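Local coordinates for endonuclease V isoform X2 (Ciona intestinalis, PDB 6OZI), which probably cleaves inosine-containing nucleic acid, RNA above all, by metal-dependent hydrolysis of the phosphodiester backbone near the inosine, at residues K66-K74 / E97-L108; R168-I177 / L186-P194. The protein carries 1 engineered substitution. One frame throughout, in Å; residues are numbered along the deposited sequence. Where two conformers were deposited one is given.

Contact 1: K66-K74 / E97-L108; sequences KQVYMNTTK and ELQLLKAKKPNL. With K (potassium ion), chain E.
Glu97 OE2 is gripped by two hydroxyls: Thr73 OG1 donates to Glu97 OE2 over 2.7 Å from above the carboxylate plane, and Ser55 OG of the neighbouring strand is its second partner. Asn71 ND2 donates to Glu97 OE1 on its syn side at 3.0 Å, a nearly straight bond (164°). A bend at chi2 (-72°) turns the acid from the helix toward strand 67-74. Shortening Glu97 to alanine is likely to leave the Asn71 amide and the Thr73 and Ser55 hydroxyls without the carboxylate that joins them. Asn71 OD1 binds a potassium ion at 2.8 Å, alongside Thr72 O and three waters, so Glu97 probably helps to fix the amide that binds the metal. Leu100 packs CD2 against the Asn71 amide. The flat ring of Tyr69 offers a broad face to Leu101 between strand and helix: Leu101 CD1 sits over the centre of the Tyr69 ring, 3.5 Å from the centroid, in a CH-pi contact. Farther along, Leu108 closes the apolar end, its CD2 4.3 Å from Val68 CG2. Helix 86-104 thus packs across an edge strand of the RNase H-like sheet, where a classic beta bulge sets Val68 and Tyr69 both opposite Val59.

Contact 2: R168-I177 / L186-P194; sequences RKTGGNELDI and LAKAVLYAP
Strands 174-177 and 186-190 run antiparallel, 157° between their directions, and their axes approach to 4.5 Å, as the two arms of a beta hairpin at the margin of the sheet. Leu175 and Ala189 form a hydrogen-bonded pair, with Leu175 N to Ala189 O at 2.9 Å and the return bond from Ala189 N to Leu175 O. Near the turn, Ile177 O accepts from Leu186 N and Ile177 N donates to Ala187 O: Leu186 and Ala187 both face Ile177 in a classic beta bulge. Small Ala187 and Ala189 leave room on their face for Ile177, whose CD1 packs 4.1 Å from Ala189 CB, while Phe164 of helix 157-169 and Phe201 of the next strand also touch Ala189. The opposite face is more polar. There Asp176 and Lys188 run alongside each other and meet in a salt bridge; a bend at chi4 (81°) brings the ammonium to the acid. Glu174 CG rests 3.9 Å from Val190 CG1. Gly171, with positive phi, ends the preceding helix in a Schellman motif; a side chain at these backbone angles would press on the carbonyl O of Thr170, so glycine fits. Arg168, on that helix's last turn, folds back so that NH1 donates to Gly172 O at 3.1 Å, and Leu191 CD1 lies over one face of its guanidinium, 3.7 Å from Arg168 NE.

Overall arrangement
Contact 1 and contact 2 lie on opposite sides of the chain's centre, their own centres 32 Å apart and their nearest atoms about 16 Å apart, so they do not touch. They come in series along the chain, and one mixed sheet joins them: strand 67-76 is outermost at one margin and strand 174-179 at the other. At the first margin a helix covers the edge strand; at the second the edge strand is paired within a hairpin to strand 184-190. Contact 1 thus sits at the outer strand of the RNase H-like core, while contact 2 belongs to a hairpin that extends the sheet past it, beyond strand 200-206. The nearest atom of contact 2 is about 5 Å from the bound nucleic acid, that of contact 1 about 10 Å.

Contact 1: K66-K74 / E97-L108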
loop_
_atom_site.group_PDB
_atom_site.type_symbol
_atom_site.label_atom_id
_atom_site.label_comp_id
_atom_site.label_asym_id
_atom_site.label_seq_id
_atom_site.Cartn_x
_atom_site.Cartn_y
_atom_site.Cartn_z
ATOM N N LYS A 66 -3.356 -22.361 -7.516
ATOM C CA LYS A 66 -2.297 -22.579 -6.539
ATOM C C LYS A 66 -0.943 -22.355 -7.195
ATOM O O LYS A 66 -0.646 -22.949 -8.235
ATOM C CB LYS A 66 -2.374 -23.990 -5.955
ATOM C CG LYS A 66 -3.603 -24.274 -5.098
ATOM C CD LYS A 66 -3.448 -23.684 -3.697
ATOM C CE LYS A 66 -4.072 -22.304 -3.528
ATOM N NZ LYS A 66 -3.774 -21.771 -2.155
ATOM N N GLN A 67 -0.131 -21.501 -6.583
ATOM C CA GLN A 67 1.183 -21.193 -7.126
ATOM C C GLN A 67 2.071 -22.433 -7.050
ATOM O O GLN A 67 2.235 -23.026 -5.976
ATOM C CB GLN A 67 1.817 -20.035 -6.359
ATOM C CG GLN A 67 3.096 -19.504 -6.982
ATOM C CD GLN A 67 3.714 -18.397 -6.148
ATOM O OE1 GLN A 67 3.134 -17.320 -5.996
ATOM N NE2 GLN A 67 4.895 -18.663 -5.592
ATOM N N VAL A 68 2.602 -22.853 -8.196
ATOM C CA VAL A 68 3.527 -23.980 -8.252
ATOM C C VAL A 68 4.908 -23.577 -8.736
ATOM O O VAL A 68 5.845 -24.382 -8.611
ATOM C CB VAL A 68 2.977 -25.129 -9.127
ATOM C CG1 VAL A 68 1.734 -25.743 -8.498
ATOM C CG2 VAL A 68 2.667 -24.628 -10.529
ATOM N N TYR A 69 5.077 -22.370 -9.279
ATOM C CA TYR A 69 6.397 -21.917 -9.698
ATOM C C TYR A 69 6.509 -20.414 -9.496
ATOM O O TYR A 69 5.553 -19.677 -9.739
ATOM C CB TYR A 69 6.665 -22.269 -11.166
ATOM C CG TYR A 69 7.987 -21.756 -11.728
ATOM C CD1 TYR A 69 8.083 -20.487 -12.301
ATOM C CD2 TYR A 69 9.126 -22.554 -11.716
ATOM C CE1 TYR A 69 9.275 -20.026 -12.831
ATOM C CE2 TYR A 69 10.320 -22.098 -12.240
ATOM C CZ TYR A 69 10.389 -20.836 -12.797
ATOM O OH TYR A 69 11.582 -20.394 -13.322
ATOM N N MET A 70 7.679 -19.967 -9.056
ATOM C CA MET A 70 7.962 -18.543 -8.956
ATOM C C MET A 70 9.455 -18.324 -9.137
ATOM O O MET A 70 10.268 -19.116 -8.651
ATOM C CB MET A 70 7.501 -17.963 -7.611
ATOM C CG MET A 70 7.639 -16.443 -7.499
ATOM S SD MET A 70 9.264 -15.901 -6.913
ATOM C CE MET A 70 9.051 -16.081 -5.141
ATOM N N ASN A 71 9.809 -17.256 -9.849
ATOM C CA ASN A 71 11.201 -16.840 -9.935
ATOM C C ASN A 71 11.254 -15.336 -10.170
ATOM O O ASN A 71 10.426 -14.789 -10.904
ATOM C CB ASN A 71 11.958 -17.587 -11.045
ATOM C CG ASN A 71 13.428 -17.199 -11.108
ATOM O OD1 ASN A 71 14.248 -17.681 -10.322
ATOM N ND2 ASN A 71 13.769 -16.327 -12.048
ATOM N N THR A 72 12.223 -14.675 -9.536
ATOM C CA THR A 72 12.487 -13.259 -9.757
ATOM C C THR A 72 13.927 -13.094 -10.222
ATOM O O THR A 72 14.797 -13.883 -9.862
ATOM C CB THR A 72 12.267 -12.413 -8.490
ATOM O OG1 THR A 72 13.180 -12.832 -7.468
ATOM C CG2 THR A 72 10.843 -12.561 -7.978
ATOM N N THR A 73 14.175 -12.058 -11.020
ATOM C CA THR A 73 15.497 -11.824 -11.585
ATOM C C THR A 73 15.816 -10.341 -11.527
ATOM O O THR A 73 15.028 -9.519 -11.997
ATOM C CB THR A 73 15.574 -12.300 -13.041
ATOM O OG1 THR A 73 15.053 -13.629 -13.141
ATOM C CG2 THR A 73 17.011 -12.290 -13.528
ATOM N N LYS A 74 16.961 -9.998 -10.947
ATOM C CA LYS A 74 17.444 -8.627 -11.035
ATOM C C LYS A 74 17.845 -8.334 -12.476
ATOM O O LYS A 74 18.677 -9.042 -13.054
ATOM C CB LYS A 74 18.617 -8.415 -10.085
ATOM C CG LYS A 74 19.182 -7.005 -10.092
ATOM C CD LYS A 74 20.425 -6.921 -9.213
ATOM C CE LYS A 74 21.117 -5.569 -9.342
ATOM N NZ LYS A 74 21.498 -5.292 -10.755
ATOM N N GLU A 97 13.026 -14.959 -18.428
ATOM C CA GLU A 97 12.255 -15.723 -17.447
ATOM C C GLU A 97 11.699 -16.996 -18.068
ATOM O O GLU A 97 11.759 -18.068 -17.458
ATOM C CB GLU A 97 11.113 -14.880 -16.866
ATOM C CG GLU A 97 11.531 -13.728 -15.956
ATOM C CD GLU A 97 12.042 -14.193 -14.592
ATOM O OE1 GLU A 97 12.022 -15.409 -14.307
ATOM O OE2 GLU A 97 12.472 -13.333 -13.800
ATOM N N LEU A 98 11.157 -16.892 -19.284
ATOM C CA LEU A 98 10.552 -18.039 -19.950
ATOM C C LEU A 98 11.583 -19.127 -20.198
ATOM O O LEU A 98 11.320 -20.312 -19.969
ATOM C CB LEU A 98 9.914 -17.598 -21.266
ATOM C CG LEU A 98 9.209 -18.686 -22.076
ATOM C CD1 LEU A 98 8.000 -19.193 -21.307
ATOM C CD2 LEU A 98 8.800 -18.162 -23.445
ATOM N N GLN A 99 12.758 -18.742 -20.706
ATOM C CA GLN A 99 13.819 -19.713 -20.940
ATOM C C GLN A 99 14.237 -20.392 -19.640
ATOM O O GLN A 99 14.485 -21.608 -19.610
ATOM C CB GLN A 99 15.001 -19.015 -21.616
ATOM C CG GLN A 99 16.335 -19.702 -21.461
ATOM C CD GLN A 99 17.418 -19.063 -22.325
ATOM O OE1 GLN A 99 17.612 -17.842 -22.310
ATOM N NE2 GLN A 99 18.156 -19.893 -23.053
ATOM N N LEU A 100 14.323 -19.620 -18.551
ATOM C CA LEU A 100 14.627 -20.206 -17.248
ATOM C C LEU A 100 13.552 -21.203 -16.818
ATOM O O LEU A 100 13.866 -22.301 -16.348
ATOM C CB LEU A 100 14.785 -19.095 -16.214
ATOM C CG LEU A 100 15.202 -19.489 -14.805
ATOM C CD1 LEU A 100 16.427 -20.365 -14.838
ATOM C CD2 LEU A 100 15.486 -18.220 -14.036
ATOM N N LEU A 101 12.277 -20.839 -16.973
ATOM C CA LEU A 101 11.191 -21.757 -16.629
ATOM C C LEU A 101 11.282 -23.043 -17.444
ATOM O O LEU A 101 11.156 -24.147 -16.902
ATOM C CB LEU A 101 9.843 -21.071 -16.843
ATOM C CG LEU A 101 8.592 -21.949 -16.802
ATOM C CD1 LEU A 101 8.385 -22.564 -15.425
ATOM C CD2 LEU A 101 7.371 -21.141 -17.210
ATOM N N LYS A 102 11.507 -22.918 -18.755
ATOM C CA LYS A 102 11.593 -24.109 -19.597
ATOM C C LYS A 102 12.775 -24.990 -19.214
ATOM O O LYS A 102 12.685 -26.218 -19.313
ATOM C CB LYS A 102 11.688 -23.718 -21.075
ATOM C CG LYS A 102 10.405 -23.119 -21.649
ATOM C CD LYS A 102 10.543 -22.793 -23.139
ATOM C CE LYS A 102 9.182 -22.508 -23.760
ATOM N NZ LYS A 102 9.246 -22.097 -25.189
ATOM N N ALA A 103 13.883 -24.396 -18.760
ATOM C CA ALA A 103 15.023 -25.225 -18.375
ATOM C C ALA A 103 14.824 -25.856 -17.000
ATOM O O ALA A 103 15.242 -26.996 -16.773
ATOM C CB ALA A 103 16.312 -24.399 -18.393
ATOM N N LYS A 104 14.178 -25.137 -16.084
ATOM C CA LYS A 104 14.016 -25.600 -14.708
ATOM C C LYS A 104 12.851 -26.575 -14.581
ATOM O O LYS A 104 13.004 -27.695 -14.087
ATOM C CB LYS A 104 13.793 -24.397 -13.783
ATOM C CG LYS A 104 14.807 -24.257 -12.670
ATOM C CD LYS A 104 14.330 -23.276 -11.605
ATOM C CE LYS A 104 14.330 -23.935 -10.229
ATOM N NZ LYS A 104 14.480 -22.954 -9.111
ATOM N N LYS A 105 11.668 -26.151 -15.015
ATOM C CA LYS A 105 10.439 -26.926 -14.859
ATOM C C LYS A 105 9.712 -26.971 -16.197
ATOM O O LYS A 105 8.631 -26.391 -16.350
ATOM C CB LYS A 105 9.548 -26.301 -13.784
ATOM C CG LYS A 105 10.133 -26.306 -12.369
ATOM C CD LYS A 105 10.239 -27.700 -11.778
ATOM C CE LYS A 105 11.032 -27.669 -10.485
ATOM N NZ LYS A 105 10.997 -28.972 -9.775
ATOM N N PRO A 106 10.266 -27.678 -17.186
ATOM C CA PRO A 106 9.620 -27.691 -18.508
ATOM C C PRO A 106 8.223 -28.268 -18.474
ATOM O O PRO A 106 7.364 -27.849 -19.260
ATOM C CB PRO A 106 10.564 -28.557 -19.352
ATOM C CG PRO A 106 11.263 -29.428 -18.362
ATOM C CD PRO A 106 11.422 -28.588 -17.120
ATOM N N ASN A 107 7.969 -29.212 -17.571
ATOM C CA ASN A 107 6.659 -29.831 -17.435
ATOM C C ASN A 107 5.659 -28.960 -16.689
ATOM O O ASN A 107 4.497 -29.356 -16.568
ATOM C CB ASN A 107 6.813 -31.185 -16.750
ATOM C CG ASN A 107 7.642 -32.154 -17.580
ATOM O OD1 ASN A 107 7.621 -32.108 -18.811
ATOM N ND2 ASN A 107 8.395 -33.017 -16.911
ATOM N N LEU A 108 6.085 -27.811 -16.162
ATOM C CA LEU A 108 5.185 -26.833 -15.563
ATOM C C LEU A 108 4.919 -25.660 -16.488
ATOM O O LEU A 108 4.269 -24.694 -16.074
ATOM C CB LEU A 108 5.750 -26.306 -14.238
ATOM C CG LEU A 108 5.857 -27.252 -13.045
ATOM C CD1 LEU A 108 6.438 -26.517 -11.836
ATOM C CD2 LEU A 108 4.497 -27.830 -12.714
HETATM K K K E . 16.152 -16.110 -8.922
HETATM O O HOH W 1 11.431 -18.357 -14.599
HETATM O O HOH W 2 16.842 -15.435 -11.882
HETATM O O HOH W 3 16.029 -14.398 -6.827
HETATM O O HOH W 4 13.624 -16.467 -7.012
#

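Contact 2: R168-I177 / L186-P194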
loop_
_atom_site.group_PDB
_atom_site.type_symbol
_atom_site.label_atom_id
_atom_site.label_comp_id
_atom_site.label_asym_id
_atom_site.label_seq_id
_atom_site.Cartn_x
_atom_site.Cartn_y
_atom_site.Cartn_z
ATOM N N ARG A 168 -24.203 -1.931 -16.480
ATOM C CA ARG A 168 -24.363 -2.462 -15.133
ATOM C C ARG A 168 -25.788 -2.277 -14.639
ATOM O O ARG A 168 -26.331 -3.159 -13.968
ATOM C CB ARG A 168 -23.378 -1.792 -14.172
ATOM C CG ARG A 168 -21.956 -2.316 -14.280
ATOM C CD ARG A 168 -21.853 -3.808 -13.961
ATOM N NE ARG A 168 -21.840 -4.083 -12.526
ATOM C CZ ARG A 168 -21.891 -5.301 -11.995
ATOM N NH1 ARG A 168 -21.973 -6.369 -12.782
ATOM N NH2 ARG A 168 -21.858 -5.453 -10.674
ATOM N N LYS A 169 -26.420 -1.146 -14.978
ATOM C CA LYS A 169 -27.792 -0.929 -14.529
ATOM C C LYS A 169 -28.737 -2.041 -14.978
ATOM O O LYS A 169 -29.784 -2.234 -14.348
ATOM C CB LYS A 169 -28.323 0.416 -15.028
ATOM C CG LYS A 169 -27.420 1.605 -14.737
ATOM C CD LYS A 169 -27.826 2.336 -13.490
ATOM C CE LYS A 169 -27.196 3.720 -13.452
ATOM N NZ LYS A 169 -27.723 4.538 -12.318
ATOM N N THR A 170 -28.398 -2.769 -16.044
ATOM C CA THR A 170 -29.217 -3.866 -16.551
ATOM C C THR A 170 -28.767 -5.228 -16.041
ATOM O O THR A 170 -29.384 -6.239 -16.387
ATOM C CB THR A 170 -29.204 -3.885 -18.084
ATOM O OG1 THR A 170 -27.950 -4.398 -18.546
ATOM C CG2 THR A 170 -29.385 -2.482 -18.629
ATOM N N GLY A 171 -27.699 -5.287 -15.254
ATOM C CA GLY A 171 -27.220 -6.539 -14.714
ATOM C C GLY A 171 -26.088 -7.182 -15.485
ATOM O O GLY A 171 -25.652 -8.275 -15.107
ATOM N N GLY A 172 -25.607 -6.558 -16.554
ATOM C CA GLY A 172 -24.521 -7.134 -17.312
ATOM C C GLY A 172 -23.200 -6.999 -16.593
ATOM O O GLY A 172 -23.053 -6.238 -15.637
ATOM N N ASN A 173 -22.215 -7.766 -17.065
ATOM C CA ASN A 173 -20.876 -7.695 -16.499
ATOM C C ASN A 173 -19.777 -7.715 -17.553
ATOM O O ASN A 173 -18.598 -7.709 -17.183
ATOM C CB ASN A 173 -20.646 -8.843 -15.488
ATOM C CG ASN A 173 -20.598 -10.218 -16.144
ATOM O OD1 ASN A 173 -21.330 -10.497 -17.089
ATOM N ND2 ASN A 173 -19.741 -11.087 -15.627
ATOM N N GLU A 174 -20.120 -7.713 -18.841
ATOM C CA GLU A 174 -19.155 -7.733 -19.938
ATOM C C GLU A 174 -19.607 -6.761 -21.016
ATOM O O GLU A 174 -20.781 -6.759 -21.395
ATOM C CB GLU A 174 -19.021 -9.139 -20.531
ATOM C CG GLU A 174 -18.348 -10.133 -19.605
ATOM C CD GLU A 174 -18.338 -11.538 -20.164
ATOM O OE1 GLU A 174 -19.325 -11.927 -20.817
ATOM O OE2 GLU A 174 -17.344 -12.258 -19.954
ATOM N N LEU A 175 -18.685 -5.936 -21.506
ATOM C CA LEU A 175 -18.987 -4.921 -22.508
ATOM C C LEU A 175 -17.919 -4.959 -23.591
ATOM O O LEU A 175 -16.731 -4.812 -23.293
ATOM C CB LEU A 175 -19.032 -3.530 -21.874
ATOM C CG LEU A 175 -19.226 -2.385 -22.864
ATOM C CD1 LEU A 175 -20.662 -2.398 -23.366
ATOM C CD2 LEU A 175 -18.866 -1.035 -22.267
ATOM N N ASP A 176 -18.331 -5.120 -24.843
ATOM C CA ASP A 176 -17.370 -5.085 -25.935
ATOM C C ASP A 176 -16.868 -3.664 -26.131
ATOM O O ASP A 176 -17.656 -2.716 -26.170
ATOM C CB ASP A 176 -17.986 -5.600 -27.239
ATOM C CG ASP A 176 -18.321 -7.074 -27.189
ATOM O OD1 ASP A 176 -17.383 -7.885 -27.045
ATOM O OD2 ASP A 176 -19.507 -7.425 -27.354
ATOM N N ILE A 177 -15.554 -3.517 -26.257
ATOM C CA ILE A 177 -14.929 -2.246 -26.601
ATOM C C ILE A 177 -14.632 -2.280 -28.092
ATOM O O ILE A 177 -14.024 -3.237 -28.588
ATOM C CB ILE A 177 -13.659 -2.010 -25.766
ATOM C CG1 ILE A 177 -14.042 -1.764 -24.306
ATOM C CG2 ILE A 177 -12.849 -0.855 -26.320
ATOM C CD1 ILE A 177 -12.875 -1.828 -23.331
ATOM N N LEU A 186 -12.149 -4.693 -30.039
ATOM C CA LEU A 186 -10.759 -4.659 -29.618
ATOM C C LEU A 186 -10.515 -5.399 -28.314
ATOM O O LEU A 186 -9.431 -5.969 -28.128
ATOM C CB LEU A 186 -10.301 -3.205 -29.465
ATOM C CG LEU A 186 -10.409 -2.298 -30.698
ATOM C CD1 LEU A 186 -9.878 -0.905 -30.389
ATOM C CD2 LEU A 186 -9.683 -2.888 -31.899
ATOM N N ALA A 187 -11.484 -5.373 -27.404
ATOM C CA ALA A 187 -11.309 -5.897 -26.059
ATOM C C ALA A 187 -12.676 -6.075 -25.421
ATOM O O ALA A 187 -13.714 -5.759 -26.008
ATOM C CB ALA A 187 -10.433 -4.969 -25.213
ATOM N N LYS A 188 -12.659 -6.553 -24.183
ATOM C CA LYS A 188 -13.865 -6.788 -23.405
ATOM C C LYS A 188 -13.633 -6.194 -22.022
ATOM O O LYS A 188 -12.659 -6.546 -21.349
ATOM C CB LYS A 188 -14.170 -8.288 -23.336
ATOM C CG LYS A 188 -15.634 -8.640 -23.391
ATOM C CD LYS A 188 -15.788 -10.059 -23.907
ATOM C CE LYS A 188 -17.235 -10.387 -24.259
ATOM N NZ LYS A 188 -17.610 -9.861 -25.590
ATOM N N ALA A 189 -14.477 -5.244 -21.637
ATOM C CA ALA A 189 -14.504 -4.731 -20.271
ATOM C C ALA A 189 -15.292 -5.704 -19.405
ATOM O O ALA A 189 -16.465 -5.969 -19.679
ATOM C CB ALA A 189 -15.140 -3.344 -20.234
ATOM N N VAL A 190 -14.648 -6.268 -18.386
ATOM C CA VAL A 190 -15.253 -7.347 -17.618
ATOM C C VAL A 190 -15.207 -7.028 -16.135
ATOM O O VAL A 190 -14.372 -6.250 -15.655
ATOM C CB VAL A 190 -14.578 -8.711 -17.885
ATOM C CG1 VAL A 190 -14.644 -9.059 -19.369
ATOM C CG2 VAL A 190 -13.143 -8.722 -17.365
ATOM N N LEU A 191 -16.134 -7.650 -15.410
ATOM C CA LEU A 191 -16.250 -7.513 -13.962
ATOM C C LEU A 191 -16.663 -8.883 -13.433
ATOM O O LEU A 191 -17.848 -9.228 -13.444
ATOM C CB LEU A 191 -17.263 -6.431 -13.615
ATOM C CG LEU A 191 -17.268 -5.813 -12.223
ATOM C CD1 LEU A 191 -18.172 -4.591 -12.253
ATOM C CD2 LEU A 191 -17.752 -6.809 -11.170
ATOM N N TYR A 192 -15.694 -9.648 -12.937
ATOM C CA TYR A 192 -15.953 -11.007 -12.484
ATOM C C TYR A 192 -15.878 -11.171 -10.979
ATOM O O TYR A 192 -16.614 -11.989 -10.424
ATOM C CB TYR A 192 -14.956 -11.981 -13.131
ATOM C CG TYR A 192 -15.084 -12.079 -14.633
ATOM C CD1 TYR A 192 -16.328 -12.083 -15.243
ATOM C CD2 TYR A 192 -13.955 -12.152 -15.444
ATOM C CE1 TYR A 192 -16.449 -12.177 -16.618
ATOM C CE2 TYR A 192 -14.064 -12.243 -16.822
ATOM C CZ TYR A 192 -15.313 -12.253 -17.403
ATOM O OH TYR A 192 -15.428 -12.339 -18.771
ATOM N N ALA A 193 -15.062 -10.375 -10.306
ATOM C CA ALA A 193 -14.879 -10.530 -8.875
ATOM C C ALA A 193 -16.048 -9.919 -8.110
ATOM O O ALA A 193 -16.637 -8.929 -8.546
ATOM C CB ALA A 193 -13.583 -9.860 -8.436
ATOM N N PRO A 194 -16.400 -10.488 -6.964
ATOM C CA PRO A 194 -17.432 -9.868 -6.130
ATOM C C PRO A 194 -16.902 -8.599 -5.481
ATOM O O PRO A 194 -15.693 -8.357 -5.415
ATOM C CB PRO A 194 -17.746 -10.945 -5.083
ATOM C CG PRO A 194 -16.480 -11.732 -4.974
ATOM C CD PRO A 194 -15.872 -11.731 -6.370
#